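Local structure of proton-dependent oligopeptide transporter family protein (Xanthomonas campestris, 6EI3) at residues L157-A162 and S169-I174; L25-I30 and W325-Q330. The protein probably couples the inward movement of protons to the uptake of short peptides across the cell membrane, as other POT-family members of the Major Facilitator Superfamily do. One frame throughout, in Å; residues are numbered along the deposited sequence.

Interaction 1. Residues L157-A162 and S169-I174. With 78M ((2S)-2,3-dihydroxypropyl(7Z)-pentadec-7-enoate), chain D; 78M ((2S)-2,3-dihydroxypropyl(7Z)-pentadec-7-enoate), chain L; 78M ((2S)-2,3-dihydroxypropyl(7Z)-pentadec-7-enoate), chain I.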
loop_
_atom_site.group_PDB
_atom_site.type_symbol
_atom_site.label_atom_id
_atom_site.label_comp_id
_atom_site.label_asym_id
_atom_site.label_seq_id
_atom_site.Cartn_x
_atom_site.Cartn_y
_atom_site.Cartn_z
ATOM N N LEU A 157 0.803 12.021 16.264
ATOM C CA LEU A 157 0.487 12.689 17.505
ATOM C C LEU A 157 0.598 14.220 17.381
ATOM O O LEU A 157 -0.168 14.926 18.024
ATOM C CB LEU A 157 1.406 12.191 18.631
ATOM C CG LEU A 157 1.140 10.796 19.222
ATOM C CD1 LEU A 157 2.245 10.413 20.174
ATOM C CD2 LEU A 157 -0.180 10.741 19.965
ATOM N N LEU A 158 1.541 14.727 16.572
ATOM C CA LEU A 158 1.813 16.168 16.471
ATOM C C LEU A 158 0.990 16.940 15.414
ATOM O O LEU A 158 0.386 17.965 15.753
ATOM C CB LEU A 158 3.331 16.388 16.246
ATOM C CG LEU A 158 3.839 17.803 15.924
ATOM C CD1 LEU A 158 3.663 18.761 17.125
ATOM C CD2 LEU A 158 5.313 17.775 15.554
ATOM N N ILE A 159 1.018 16.489 14.144
ATOM C CA ILE A 159 0.375 17.180 13.025
ATOM C C ILE A 159 -1.155 17.385 13.254
ATOM O O ILE A 159 -1.608 18.501 13.037
ATOM C CB ILE A 159 0.726 16.547 11.644
ATOM C CG1 ILE A 159 2.261 16.415 11.472
ATOM C CG2 ILE A 159 0.123 17.363 10.498
ATOM C CD1 ILE A 159 3.099 17.794 11.596
ATOM N N PRO A 160 -1.934 16.416 13.780
ATOM C CA PRO A 160 -3.356 16.693 14.071
ATOM C C PRO A 160 -3.584 17.806 15.092
ATOM O O PRO A 160 -4.602 18.502 14.996
ATOM C CB PRO A 160 -3.884 15.338 14.547
ATOM C CG PRO A 160 -2.941 14.322 13.901
ATOM C CD PRO A 160 -1.614 15.000 14.064
ATOM N N LEU A 161 -2.631 18.004 16.043
ATOM C CA LEU A 161 -2.674 19.072 17.052
ATOM C C LEU A 161 -2.377 20.412 16.381
ATOM O O LEU A 161 -3.007 21.406 16.721
ATOM C CB LEU A 161 -1.664 18.828 18.200
ATOM C CG LEU A 161 -2.039 17.795 19.268
ATOM C CD1 LEU A 161 -1.012 17.790 20.377
ATOM C CD2 LEU A 161 -3.409 18.081 19.882
ATOM N N ALA A 162 -1.421 20.438 15.416
ATOM C CA ALA A 162 -1.141 21.643 14.621
ATOM C C ALA A 162 -2.418 22.012 13.822
ATOM O O ALA A 162 -2.771 23.182 13.756
ATOM C CB ALA A 162 0.013 21.391 13.657
ATOM N N SER A 169 -2.591 25.756 7.223
ATOM C CA SER A 169 -1.316 26.300 6.749
ATOM C C SER A 169 -0.173 25.779 7.626
ATOM O O SER A 169 0.922 25.572 7.122
ATOM C CB SER A 169 -1.327 27.830 6.820
ATOM O OG SER A 169 -2.041 28.402 5.738
ATOM N N TRP A 170 -0.418 25.594 8.932
ATOM C CA TRP A 170 0.612 25.075 9.825
ATOM C C TRP A 170 0.686 23.570 9.724
ATOM O O TRP A 170 1.782 23.021 9.623
ATOM C CB TRP A 170 0.388 25.523 11.280
ATOM C CG TRP A 170 0.642 26.990 11.478
ATOM C CD1 TRP A 170 -0.255 28.003 11.330
ATOM C CD2 TRP A 170 1.902 27.611 11.783
ATOM N NE1 TRP A 170 0.354 29.212 11.561
ATOM C CE2 TRP A 170 1.685 29.004 11.816
ATOM C CE3 TRP A 170 3.193 27.122 12.051
ATOM C CZ2 TRP A 170 2.707 29.918 12.113
ATOM C CZ3 TRP A 170 4.207 28.026 12.345
ATOM C CH2 TRP A 170 3.965 29.407 12.353
ATOM N N ALA A 171 -0.475 22.897 9.709
ATOM C CA ALA A 171 -0.533 21.439 9.666
ATOM C C ALA A 171 0.028 20.847 8.356
ATOM O O ALA A 171 0.701 19.809 8.403
ATOM C CB ALA A 171 -1.946 20.980 9.903
ATOM N N PHE A 172 -0.213 21.506 7.207
ATOM C CA PHE A 172 0.348 21.029 5.942
ATOM C C PHE A 172 1.736 21.673 5.728
ATOM O O PHE A 172 2.604 21.057 5.106
ATOM C CB PHE A 172 -0.604 21.268 4.740
ATOM C CG PHE A 172 -1.880 20.447 4.776
ATOM C CD1 PHE A 172 -1.851 19.070 4.561
ATOM C CD2 PHE A 172 -3.107 21.046 5.043
ATOM C CE1 PHE A 172 -3.031 18.311 4.573
ATOM C CE2 PHE A 172 -4.288 20.284 5.062
ATOM C CZ PHE A 172 -4.240 18.917 4.835
ATOM N N GLY A 173 1.940 22.874 6.291
ATOM C CA GLY A 173 3.224 23.577 6.215
ATOM C C GLY A 173 4.399 22.842 6.840
ATOM O O GLY A 173 5.468 22.809 6.240
ATOM N N ILE A 174 4.214 22.227 8.033
ATOM C CA ILE A 174 5.260 21.448 8.723
ATOM C C ILE A 174 5.731 20.258 7.831
ATOM O O ILE A 174 6.913 20.239 7.505
ATOM C CB ILE A 174 4.871 21.032 10.177
ATOM C CG1 ILE A 174 4.726 22.279 11.091
ATOM C CG2 ILE A 174 5.873 19.993 10.759
ATOM C CD1 ILE A 174 3.824 22.073 12.341
HETATM O O21 78M D . -1.420 31.421 12.204
HETATM C C20 78M D . -1.067 32.163 11.047
HETATM C C18 78M D . -1.823 31.686 9.827
HETATM O O19 78M D . -2.101 30.283 9.918
HETATM C C17 78M D . -1.094 31.977 8.534
HETATM O O2 78M D . 0.208 31.362 8.687
HETATM C C1 78M D . 0.825 30.878 7.605
HETATM O O1 78M D . 0.312 30.771 6.520
HETATM C C2 78M D . 2.248 30.528 7.916
HETATM C C3 78M D . 2.524 29.035 7.969
HETATM C C4 78M D . 3.975 28.767 8.302
HETATM C C5 78M D . 4.406 27.318 8.293
HETATM C C6 78M D . 5.896 27.168 8.572
HETATM C C7 78M D . 6.350 25.743 8.645
HETATM C C8 78M D . 7.179 25.207 9.526
HETATM C C9 78M D . 7.847 25.885 10.682
HETATM C C10 78M D . 7.484 25.243 12.024
HETATM C C11 78M D . 8.563 24.345 12.619
HETATM C C12 78M D . 8.832 23.040 11.867
HETATM C C13 78M D . 9.957 22.207 12.473
HETATM C C15 78M D . 11.357 21.285 10.584
HETATM C C14 78M D . 10.355 20.980 11.677
HETATM O O21 78M L . -7.270 27.691 21.975
HETATM C C20 78M L . -6.415 27.491 23.094
HETATM C C18 78M L . -6.208 26.017 23.356
HETATM O O19 78M L . -5.705 25.806 24.679
HETATM C C17 78M L . -5.320 25.355 22.328
HETATM O O2 78M L . -3.934 25.509 22.719
HETATM C C1 78M L . -3.147 26.290 21.973
HETATM O O1 78M L . -3.556 27.087 21.168
HETATM C C2 78M L . -1.695 26.043 22.272
HETATM C C3 78M L . -0.894 25.486 21.096
HETATM C C4 78M L . -1.103 24.001 20.858
HETATM C C5 78M L . 0.140 23.254 20.388
HETATM C C6 78M L . 0.222 23.025 18.879
HETATM C C7 78M L . 1.193 21.934 18.492
HETATM C C8 78M L . 2.479 22.050 18.175
HETATM C C9 78M L . 3.313 23.304 18.144
HETATM C C10 78M L . 4.744 23.113 17.620
HETATM C C11 78M L . 4.927 23.466 16.147
HETATM C C12 78M L . 6.374 23.613 15.664
HETATM C C13 78M L . 7.225 22.343 15.629
HETATM C C15 78M L . 7.754 20.136 14.482
HETATM C C14 78M L . 6.811 21.312 14.580
HETATM O O21 78M I . -4.353 20.743 22.991
HETATM C C20 78M I . -4.930 21.859 23.663
HETATM C C18 78M I . -4.130 22.237 24.888
HETATM O O19 78M I . -4.904 23.113 25.711
HETATM C C17 78M I . -2.804 22.895 24.562
HETATM O O2 78M I . -2.072 22.075 23.615
HETATM C C1 78M I . -1.290 21.092 24.079
HETATM O O1 78M I . -1.274 20.729 25.227
HETATM C C2 78M I . -0.450 20.505 22.983
HETATM C C3 78M I . 0.965 20.153 23.424
HETATM C C4 78M I . 1.763 19.436 22.352
HETATM C C5 78M I . 3.101 20.082 22.060
HETATM C C6 78M I . 3.811 19.502 20.848
HETATM C C7 78M I . 4.918 18.563 21.212
HETATM C C8 78M I . 6.197 18.675 20.887
HETATM C C9 78M I . 6.843 19.777 20.101
HETATM C C10 78M I . 8.253 19.437 19.626
HETATM C C11 78M I . 9.026 20.641 19.107
HETATM C C12 78M I . 10.396 20.313 18.542
HETATM C C13 78M I . 10.471 20.307 17.020
HETATM C C15 78M I . 12.586 18.956 16.500
HETATM C C14 78M I . 11.071 19.043 16.403
#
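Ala162 and Ala171 mark the closest pass of two antiparallel helical segments, with their CA atoms 5.0 Å apart. The segment axes approach to 8.3 Å at 148°, the geometry of a membrane helical hairpin. Helix 137-165 is kinked at Pro160, whose nitrogen has no hydrogen to give to the preceding turn. Alanines on both sides allow the close approach: Ala162 CB sits 4.0 Å from Ala171 CA and touches the CD1 tip of Ile174 at 4.1 Å. One turn earlier, Ile159 spreads its two branches over the partner helix. CG1 stands anti to the carbonyl carbon (chi1 -52°) and carries CD1 to 3.6 Å from Ile174 CG2, the two side chains running antiparallel alongside one another. The CG2 branch rests against the backbone, 3.3 Å from Ala171 O. Only carbon atoms meet between the side chains. Lipid follows the margin of the contact: Trp170 NE1 donates to O21 of the monoacylglycerol of chain D over 2.9 Å (N-H...O 153°), while C3 of that lipid lies over the centre of the indole face. Leu158 and Ile174 both meet the tail of the chain L lipid. Away from these lipids, Pro160 of helix 137-165 packs on Thr327, and Phe172 of helix 168-188 meets Phe28 of helix 25-30 and Phe103 of helix 100-117 edge-to-face.

Interaction 2. Residues L25-I30 and W325-Q330. With 78M ((2S)-2,3-dihydroxypropyl(7Z)-pentadec-7-enoate), chain M; 78M ((2S)-2,3-dihydroxypropyl(7Z)-pentadec-7-enoate), chain K; 78M ((2S)-2,3-dihydroxypropyl(7Z)-pentadec-7-enoate), chain I.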
loop_
_atom_site.group_PDB
_atom_site.type_symbol
_atom_site.label_atom_id
_atom_site.label_comp_id
_atom_site.label_asym_id
_atom_site.label_seq_id
_atom_site.Cartn_x
_atom_site.Cartn_y
_atom_site.Cartn_z
ATOM N N LEU A 25 -5.326 14.313 6.367
ATOM C CA LEU A 25 -6.047 14.656 5.140
ATOM C C LEU A 25 -7.587 14.592 5.260
ATOM O O LEU A 25 -8.257 15.558 4.897
ATOM C CB LEU A 25 -5.545 13.821 3.930
ATOM C CG LEU A 25 -6.144 14.191 2.533
ATOM C CD1 LEU A 25 -5.921 15.693 2.207
ATOM C CD2 LEU A 25 -5.495 13.350 1.417
ATOM N N VAL A 26 -8.141 13.470 5.742
ATOM C CA VAL A 26 -9.591 13.302 5.887
ATOM C C VAL A 26 -10.183 14.277 6.939
ATOM O O VAL A 26 -11.203 14.913 6.664
ATOM C CB VAL A 26 -9.956 11.819 6.133
ATOM C CG1 VAL A 26 -11.424 11.660 6.512
ATOM C CG2 VAL A 26 -9.686 11.010 4.873
ATOM N N GLN A 27 -9.534 14.416 8.122
ATOM C CA GLN A 27 -10.021 15.333 9.151
ATOM C C GLN A 27 -9.990 16.772 8.634
ATOM O O GLN A 27 -10.914 17.534 8.902
ATOM C CB GLN A 27 -9.221 15.188 10.454
ATOM C CG GLN A 27 -9.822 16.028 11.607
ATOM C CD GLN A 27 -9.816 15.344 12.951
ATOM O OE1 GLN A 27 -9.049 14.412 13.210
ATOM N NE2 GLN A 27 -10.673 15.808 13.851
ATOM N N PHE A 28 -8.953 17.143 7.859
ATOM C CA PHE A 28 -8.934 18.473 7.262
ATOM C C PHE A 28 -10.084 18.566 6.229
ATOM O O PHE A 28 -10.825 19.547 6.226
ATOM C CB PHE A 28 -7.580 18.766 6.542
ATOM C CG PHE A 28 -7.713 19.884 5.524
ATOM C CD1 PHE A 28 -7.934 21.197 5.932
ATOM C CD2 PHE A 28 -7.677 19.612 4.159
ATOM C CE1 PHE A 28 -8.122 22.218 4.992
ATOM C CE2 PHE A 28 -7.857 20.633 3.221
ATOM C CZ PHE A 28 -8.059 21.929 3.641
ATOM N N LEU A 29 -10.198 17.565 5.320
ATOM C CA LEU A 29 -11.200 17.641 4.240
ATOM C C LEU A 29 -12.653 17.754 4.692
ATOM O O LEU A 29 -13.406 18.529 4.114
ATOM C CB LEU A 29 -11.060 16.462 3.253
ATOM C CG LEU A 29 -9.853 16.517 2.278
ATOM C CD1 LEU A 29 -9.689 15.190 1.571
ATOM C CD2 LEU A 29 -9.991 17.668 1.259
ATOM N N ILE A 30 -13.052 16.982 5.702
ATOM C CA ILE A 30 -14.453 16.876 6.131
ATOM C C ILE A 30 -15.053 18.213 6.621
ATOM O O ILE A 30 -16.249 18.391 6.466
ATOM C CB ILE A 30 -14.645 15.703 7.130
ATOM C CG1 ILE A 30 -16.100 15.176 7.117
ATOM C CG2 ILE A 30 -14.138 16.000 8.551
ATOM C CD1 ILE A 30 -16.507 14.472 5.819
ATOM N N TRP A 325 -8.408 18.683 24.418
ATOM C CA TRP A 325 -7.060 18.689 23.872
ATOM C C TRP A 325 -6.803 17.614 22.804
ATOM O O TRP A 325 -5.868 17.766 22.025
ATOM C CB TRP A 325 -6.017 18.597 24.994
ATOM C CG TRP A 325 -6.069 17.345 25.823
ATOM C CD1 TRP A 325 -6.691 17.188 27.023
ATOM C CD2 TRP A 325 -5.380 16.112 25.562
ATOM N NE1 TRP A 325 -6.453 15.927 27.517
ATOM C CE2 TRP A 325 -5.677 15.235 26.624
ATOM C CE3 TRP A 325 -4.570 15.651 24.513
ATOM C CZ2 TRP A 325 -5.191 13.924 26.670
ATOM C CZ3 TRP A 325 -4.071 14.359 24.570
ATOM C CH2 TRP A 325 -4.401 13.503 25.626
ATOM N N PHE A 326 -7.590 16.529 22.789
ATOM C CA PHE A 326 -7.397 15.400 21.858
ATOM C C PHE A 326 -8.129 15.597 20.537
ATOM O O PHE A 326 -9.122 16.320 20.473
ATOM C CB PHE A 326 -7.848 14.085 22.529
ATOM C CG PHE A 326 -7.273 12.818 21.938
ATOM C CD1 PHE A 326 -5.994 12.390 22.281
ATOM C CD2 PHE A 326 -8.024 12.032 21.071
ATOM C CE1 PHE A 326 -5.463 11.217 21.736
ATOM C CE2 PHE A 326 -7.490 10.867 20.518
ATOM C CZ PHE A 326 -6.221 10.455 20.873
ATOM N N THR A 327 -7.649 14.943 19.475
ATOM C CA THR A 327 -8.325 15.024 18.182
ATOM C C THR A 327 -8.311 13.628 17.562
ATOM O O THR A 327 -7.350 12.892 17.758
ATOM C CB THR A 327 -7.791 16.191 17.331
ATOM O OG1 THR A 327 -8.566 16.304 16.149
ATOM C CG2 THR A 327 -6.308 16.088 17.020
ATOM N N ALA A 328 -9.407 13.242 16.880
ATOM C CA ALA A 328 -9.605 11.899 16.310
ATOM C C ALA A 328 -8.395 11.300 15.547
ATOM O O ALA A 328 -8.081 10.111 15.716
ATOM C CB ALA A 328 -10.848 11.885 15.414
ATOM N N SER A 329 -7.749 12.120 14.697
ATOM C CA SER A 329 -6.600 11.712 13.865
ATOM C C SER A 329 -5.423 11.170 14.670
ATOM O O SER A 329 -4.700 10.312 14.168
ATOM C CB SER A 329 -6.162 12.859 12.964
ATOM O OG SER A 329 -7.003 12.957 11.826
ATOM N N GLN A 330 -5.246 11.637 15.923
ATOM C CA GLN A 330 -4.148 11.175 16.787
ATOM C C GLN A 330 -4.174 9.666 17.081
ATOM O O GLN A 330 -3.130 9.096 17.401
ATOM C CB GLN A 330 -4.108 11.962 18.092
ATOM C CG GLN A 330 -3.734 13.429 17.900
ATOM C CD GLN A 330 -3.730 14.099 19.233
ATOM O OE1 GLN A 330 -4.773 14.342 19.812
ATOM N NE2 GLN A 330 -2.557 14.313 19.785
HETATM O O21 78M M . -2.674 20.808 30.187
HETATM C C20 78M M . -2.792 21.076 28.797
HETATM C C18 78M M . -3.924 20.283 28.186
HETATM O O19 78M M . -5.126 20.514 28.928
HETATM C C17 78M M . -3.633 18.802 28.119
HETATM O O2 78M M . -2.841 18.639 26.917
HETATM C C1 78M M . -2.206 17.474 26.724
HETATM O O1 78M M . -2.181 16.575 27.528
HETATM C C2 78M M . -1.573 17.430 25.361
HETATM C C3 78M M . -0.342 16.539 25.240
HETATM C C4 78M M . -0.201 15.954 23.845
HETATM C C5 78M M . 1.224 15.671 23.414
HETATM C C6 78M M . 1.336 14.846 22.126
HETATM C C7 78M M . 2.745 14.736 21.585
HETATM C C8 78M M . 3.738 13.955 22.016
HETATM C C9 78M M . 3.720 12.988 23.172
HETATM C C10 78M M . 4.475 11.685 22.908
HETATM C C11 78M M . 3.875 10.481 23.622
HETATM C C12 78M M . 4.514 9.143 23.262
HETATM C C13 78M M . 3.581 7.934 23.343
HETATM C C15 78M M . 2.206 6.341 24.765
HETATM C C14 78M M . 3.192 7.493 24.752
HETATM O O21 78M K . -11.888 6.289 29.217
HETATM C C20 78M K . -10.971 6.942 30.082
HETATM C C18 78M K . -9.731 7.362 29.331
HETATM O O19 78M K . -9.088 6.217 28.756
HETATM C C17 78M K . -8.757 8.134 30.193
HETATM O O2 78M K . -7.839 8.706 29.230
HETATM C C1 78M K . -7.716 10.039 29.163
HETATM O O1 78M K . -8.146 10.804 29.986
HETATM C C2 78M K . -7.012 10.452 27.906
HETATM C C3 78M K . -7.946 10.421 26.709
HETATM C C4 78M K . -7.221 10.546 25.383
HETATM C C5 78M K . -7.943 9.863 24.227
HETATM C C6 78M K . -7.874 8.330 24.239
HETATM C C7 78M K . -6.489 7.851 23.961
HETATM C C8 78M K . -6.120 6.651 23.571
HETATM C C9 78M K . -4.711 6.235 23.292
HETATM C C10 78M K . -4.276 6.606 21.867
HETATM C C11 78M K . -3.554 7.945 21.712
HETATM C C12 78M K . -2.064 7.925 22.026
HETATM C C13 78M K . -1.228 7.068 21.085
HETATM C C15 78M K . 0.993 5.998 20.603
HETATM C C14 78M K . 0.197 6.851 21.554
HETATM O O21 78M I . -4.353 20.743 22.991
HETATM C C20 78M I . -4.930 21.859 23.663
HETATM C C18 78M I . -4.130 22.237 24.888
HETATM O O19 78M I . -4.904 23.113 25.711
HETATM C C17 78M I . -2.804 22.895 24.562
HETATM O O2 78M I . -2.072 22.075 23.615
HETATM C C1 78M I . -1.290 21.092 24.079
HETATM O O1 78M I . -1.274 20.729 25.227
HETATM C C2 78M I . -0.450 20.505 22.983
HETATM C C3 78M I . 0.965 20.153 23.424
HETATM C C4 78M I . 1.763 19.436 22.352
HETATM C C5 78M I . 3.101 20.082 22.060
HETATM C C6 78M I . 3.811 19.502 20.848
HETATM C C7 78M I . 4.918 18.563 21.212
HETATM C C8 78M I . 6.197 18.675 20.887
HETATM C C9 78M I . 6.843 19.777 20.101
HETATM C C10 78M I . 8.253 19.437 19.626
HETATM C C11 78M I . 9.026 20.641 19.107
HETATM C C12 78M I . 10.396 20.313 18.542
HETATM C C13 78M I . 10.471 20.307 17.020
HETATM C C15 78M I . 12.586 18.956 16.500
HETATM C C14 78M I . 11.071 19.043 16.403
HETATM O O HOH W 1 -7.482 12.570 9.107
HETATM O O HOH W 2 -11.758 14.984 16.585
#
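The flat carboxamide of Gln27 meets residues 327-329, joining a short helix near the start of this Major Facilitator fold to a loop in its second half. At the outer end of that loop, O1 of the chain M monoacylglycerol lies over the centre of one Trp325 face, 3.7 Å above the plane; Phe326 CB lies on the opposite face, toward the rim. The Phe326 ring is sandwiched between C5 of the chain K lipid, over its centre, and Gln330 OE1, nearer its rim, with Trp325 CZ3 in plane at its edge. Gln27 CG stands anti to the backbone N (chi1 -173°), and a bend at chi2 brings the amide to the 3-10 turn 328-330. There OE1 accepts from Ser329 N at 3.0 Å, with a C=O...N angle of 160°. The Ser329 hydroxyl is also close, OG lying 2.9 Å from Gln27 OE1, although its proton may go to Asn23 O instead. Gln330 OE1 receives Thr327 N over 3.0 Å, a bond that spans the first residues of the turn. Two waters bridge the segments. One accepts from Gln27 N and donates to Ser329 OG, and the other accepts from Gln27 NE2 at 3.1 Å and from Ala328 N at 2.9 Å.

How the interactions relate
The two contacts lie side by side, their centres 10 Å apart, in the same outer part of the chain. Interaction 1 falls between the two halves of interaction 2 in sequence: helix 25-30 comes first, then the hairpin of helices 137-165 and 168-188, and last the loop 325-330. They touch directly. Leu157 O probably accepts a hydrogen bond from Gln330 NE2 at 3.0 Å, and Leu161 CD2 packs on Trp325 O. Both also meet the chain I monoacylglycerol. Helix 137-165 thus shares one lipid-facing flank with the loop, and helices of the N-terminal half of the transporter meet a loop of the C-terminal half beside the lipid.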